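Local coordinates for glycine betaine, L-proline ABC transporter, glycine/betaine/L-proline-binding protein (ProX) (Borrelia burgdorferi, PDB 3TMG) that binds glycine betaine in its ligand pocket and probably serves as the substrate-binding component of an ABC transporter for betaine and related compounds, at residues 57-60 against 64-67; 212-215 against 219-222. All coordinates share one frame; numbering follows the deposited sequence.

Contact 1 of 2, residues 57-60 against 64-67; sequences YQYL and KIDG
Two successive backbone amides close on the carbonyl oxygen of Tyr59, near the end of helix 53-61. Tyr59 O takes the Lys64 N-H at 2.8 Å, a short but bent bond (139° at the hydrogen) whose donor lies 19° off the carbonyl plane. The next amide, Ile65 N, reaches Tyr59 O at 3.5 Å in a straighter but weak bond. Carbonyls of a helix's last turn have no further turn to pair with, and here the returning loop supplies the donors. Outside the two segments, Ser62 OG adds a weak bond to Tyr59 O. The loop leads from helix 53-61 into strand 67-73, one of the helix-to-strand connections of this periplasmic-binding-protein fold.

Side chains close both flanks of this backbone link. Lys64 runs extended beyond CG and lays its aliphatic part over one face of the Tyr59 ring: Lys64 CD stands 4.0 Å from Tyr59 CE1, and Lys64 CB lies above the plane toward the rim. On the inner flank, Ile65 has CG1 between its backbone N and carbonyl carbon (chi1 58°), which brings CG1 against the backbone of Leu60, 3.5 Å from Leu60 N. Ile65 CD1 then packs against Leu60 CB at 4.1 Å. The contact also buries Ile65 O, which has no polar partner in the model. Deeper still, Leu60 CD1 approaches Gly67 CA at 4.2 Å.

Contact 2 of 2, residues 212-215 against 219-222; sequences LVRL and NDDF
Where strand 207-214 gives way to the short helix 217-220, a salt bridge between Arg214 and Asp220 spans the strand-to-helix connection. Arg214 presents the end of its guanidinium, and both terminal nitrogens converge on a single carboxylate oxygen: Arg214 NH2 lies 3.0 Å from Asp220 OD2, with 152° at the hydrogen, and Arg214 NH1 is 3.2 Å from the same OD2. That oxygen sits almost in the guanidinium plane, so the arginine is met squarely at its edge. The carboxylate is less well aligned. Its plane is turned 42° from the guanidinium; Asp220 OD2 receives NH2 on its anti lone pair, away from the other oxygen, and NH1 comes from the anti side but well out of the carboxylate plane. This is an end-on grip by NH1 and NH2 on one oxygen, not the two-oxygen pairing.

Arg214 CG stands between the backbone N and the carbonyl carbon (chi1 57°), and from there the extended chain carries the guanidinium to Asp220, although CB itself does not point at the aspartate. Arg214 NE makes its stronger salt bridge with Asp66 OD1, while Asp220 takes the outer end; together the two acids fix the rotation of the guanidinium and probably share its charge. Nearby, a water donates to Leu215 O at 3.0 Å and accepts from Asn219 N at 2.9 Å. Asp221 is the N-cap of helix 222-230. An ion pair and a water bridge thus span a connection from a sheet strand to a short helix at the surface of the substrate-binding domain.

Overall arrangement
With centres about 11 Å apart, contact 1 is buried and contact 2 lies at the surface. Each closes a local connection between a helix and a strand, in opposite chain order: 57-60 with 64-67 goes from helix to strand, 212-215 with 219-222 from strand to helix. Apolar packing and backbone bonds hold the first; an ion pair and a water hold the second. Strands 67-73 and 207-214 pair antiparallel, and just before 67-73 begins, the salt bridge and backbone bonding of Asp66 with Arg214 tie the two contacts together. Alongside, Leu60 CD2 packs 3.5 Å from Leu212 CB. Both contacts lie away from the betaine pocket.

Contact 1 of 2, residues 57-60 against 64-67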
# COMPACT_ATOMS: atom_id res chain seq x y z
N TYR A 57 10.73 -6.45 4.16
CA TYR A 57 11.45 -5.88 5.29
C TYR A 57 12.77 -6.63 5.62
O TYR A 57 13.82 -6.01 5.84
CB TYR A 57 10.55 -5.82 6.55
CG TYR A 57 9.67 -4.62 6.57
CD1 TYR A 57 10.17 -3.38 7.02
CD2 TYR A 57 8.34 -4.68 6.16
CE1 TYR A 57 9.36 -2.26 7.05
CE2 TYR A 57 7.53 -3.55 6.18
CZ TYR A 57 8.06 -2.35 6.62
OH TYR A 57 7.27 -1.23 6.65
N GLN A 58 12.72 -7.96 5.59
CA GLN A 58 13.95 -8.78 5.78
C GLN A 58 15.07 -8.40 4.80
O GLN A 58 16.25 -8.21 5.17
CB GLN A 58 13.62 -10.26 5.55
CG GLN A 58 12.82 -10.93 6.66
CD GLN A 58 13.17 -12.41 6.81
OE1 GLN A 58 13.64 -13.07 5.86
NE2 GLN A 58 12.99 -12.93 8.03
N TYR A 59 14.71 -8.32 3.53
CA TYR A 59 15.67 -8.08 2.45
C TYR A 59 16.27 -6.70 2.46
O TYR A 59 17.44 -6.52 2.14
CB TYR A 59 15.00 -8.30 1.11
CG TYR A 59 15.04 -9.72 0.71
CD1 TYR A 59 15.49 -10.71 1.59
CD2 TYR A 59 14.64 -10.10 -0.56
CE1 TYR A 59 15.56 -12.02 1.20
CE2 TYR A 59 14.71 -11.42 -0.96
CZ TYR A 59 15.15 -12.36 -0.07
OH TYR A 59 15.19 -13.65 -0.48
N LEU A 60 15.44 -5.74 2.84
CA LEU A 60 15.86 -4.39 3.06
C LEU A 60 16.94 -4.37 4.14
O LEU A 60 18.00 -3.76 3.95
CB LEU A 60 14.66 -3.55 3.47
CG LEU A 60 14.93 -2.07 3.80
CD1 LEU A 60 15.39 -1.31 2.56
CD2 LEU A 60 13.68 -1.44 4.42
N LYS A 64 19.66 -6.85 0.47
CA LYS A 64 19.48 -7.61 -0.78
C LYS A 64 18.55 -6.89 -1.78
O LYS A 64 18.51 -7.23 -2.96
CB LYS A 64 18.97 -9.02 -0.49
CG LYS A 64 20.07 -9.89 0.08
CD LYS A 64 19.44 -11.15 0.64
CE LYS A 64 20.50 -12.04 1.23
NZ LYS A 64 19.69 -13.01 2.01
N ILE A 65 17.85 -5.89 -1.27
CA ILE A 65 17.22 -4.86 -2.10
C ILE A 65 17.77 -3.52 -1.63
O ILE A 65 18.29 -3.41 -0.52
CB ILE A 65 15.67 -4.87 -1.99
CG1 ILE A 65 15.18 -4.67 -0.53
CG2 ILE A 65 15.11 -6.15 -2.61
CD1 ILE A 65 13.64 -4.58 -0.40
N ASP A 66 17.63 -2.51 -2.48
CA ASP A 66 18.21 -1.22 -2.20
C ASP A 66 17.19 -0.34 -1.50
O ASP A 66 17.56 0.53 -0.73
CB ASP A 66 18.64 -0.56 -3.50
CG ASP A 66 19.79 -1.29 -4.16
OD1 ASP A 66 20.77 -1.57 -3.44
OD2 ASP A 66 19.70 -1.56 -5.37
N GLY A 67 15.91 -0.57 -1.77
CA GLY A 67 14.88 0.31 -1.23
C GLY A 67 13.48 -0.26 -1.35
O GLY A 67 13.27 -1.26 -2.05

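Contact 2 of 2, residues 212-215 against 219-222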
# COMPACT_ATOMS: atom_id res chain seq x y z
N LEU A 212 11.99 3.54 2.49
CA LEU A 212 13.13 3.07 3.26
C LEU A 212 14.20 2.58 2.32
O LEU A 212 13.89 1.97 1.29
CB LEU A 212 12.73 1.94 4.21
CG LEU A 212 11.38 2.06 4.91
CD1 LEU A 212 11.03 0.75 5.62
CD2 LEU A 212 11.31 3.23 5.89
N VAL A 213 15.47 2.80 2.68
CA VAL A 213 16.58 2.32 1.85
C VAL A 213 17.57 1.56 2.74
O VAL A 213 17.58 1.71 3.96
CB VAL A 213 17.31 3.47 1.08
CG1 VAL A 213 16.38 4.18 0.12
CG2 VAL A 213 17.94 4.47 2.05
N ARG A 214 18.37 0.71 2.13
CA ARG A 214 19.36 -0.08 2.88
C ARG A 214 20.44 0.84 3.47
O ARG A 214 20.71 1.89 2.92
CB ARG A 214 20.00 -1.14 1.99
CG ARG A 214 20.68 -0.65 0.73
CD ARG A 214 21.43 -1.77 0.02
NE ARG A 214 22.24 -1.28 -1.09
CZ ARG A 214 23.48 -0.81 -0.99
NH1 ARG A 214 24.09 -0.77 0.19
NH2 ARG A 214 24.12 -0.41 -2.09
N LEU A 215 21.06 0.39 4.57
CA LEU A 215 22.18 1.08 5.22
C LEU A 215 23.26 1.70 4.31
O LEU A 215 23.69 2.83 4.54
CB LEU A 215 22.86 0.14 6.25
CG LEU A 215 22.05 -0.20 7.51
CD1 LEU A 215 22.85 -1.00 8.53
CD2 LEU A 215 21.45 1.05 8.16
N ASN A 219 26.03 6.07 0.57
CA ASN A 219 27.46 5.93 0.19
C ASN A 219 27.69 5.33 -1.21
O ASN A 219 28.48 5.87 -1.99
CB ASN A 219 28.23 5.14 1.27
N ASP A 220 26.96 4.27 -1.54
CA ASP A 220 27.24 3.45 -2.72
C ASP A 220 26.76 4.01 -4.02
O ASP A 220 27.45 3.93 -5.02
CB ASP A 220 26.65 2.04 -2.56
CG ASP A 220 27.34 1.25 -1.47
OD1 ASP A 220 28.39 1.69 -1.00
OD2 ASP A 220 26.83 0.19 -1.07
N ASP A 221 25.55 4.56 -4.02
CA ASP A 221 24.93 5.04 -5.23
C ASP A 221 24.08 6.24 -4.87
O ASP A 221 22.89 6.13 -4.58
CB ASP A 221 24.10 3.93 -5.89
CG ASP A 221 23.53 4.33 -7.23
OD1 ASP A 221 23.59 5.53 -7.61
OD2 ASP A 221 22.99 3.43 -7.91
N PHE A 222 24.72 7.40 -4.86
CA PHE A 222 24.04 8.59 -4.45
C PHE A 222 22.89 8.99 -5.37
O PHE A 222 21.90 9.55 -4.90
CB PHE A 222 25.01 9.78 -4.27
CG PHE A 222 24.34 10.97 -3.64
CD1 PHE A 222 23.73 10.85 -2.41
CD2 PHE A 222 24.24 12.18 -4.32
CE1 PHE A 222 23.05 11.93 -1.83
CE2 PHE A 222 23.61 13.27 -3.75
CZ PHE A 222 23.01 13.15 -2.51
O HOH W 1 25.32 4.97 3.13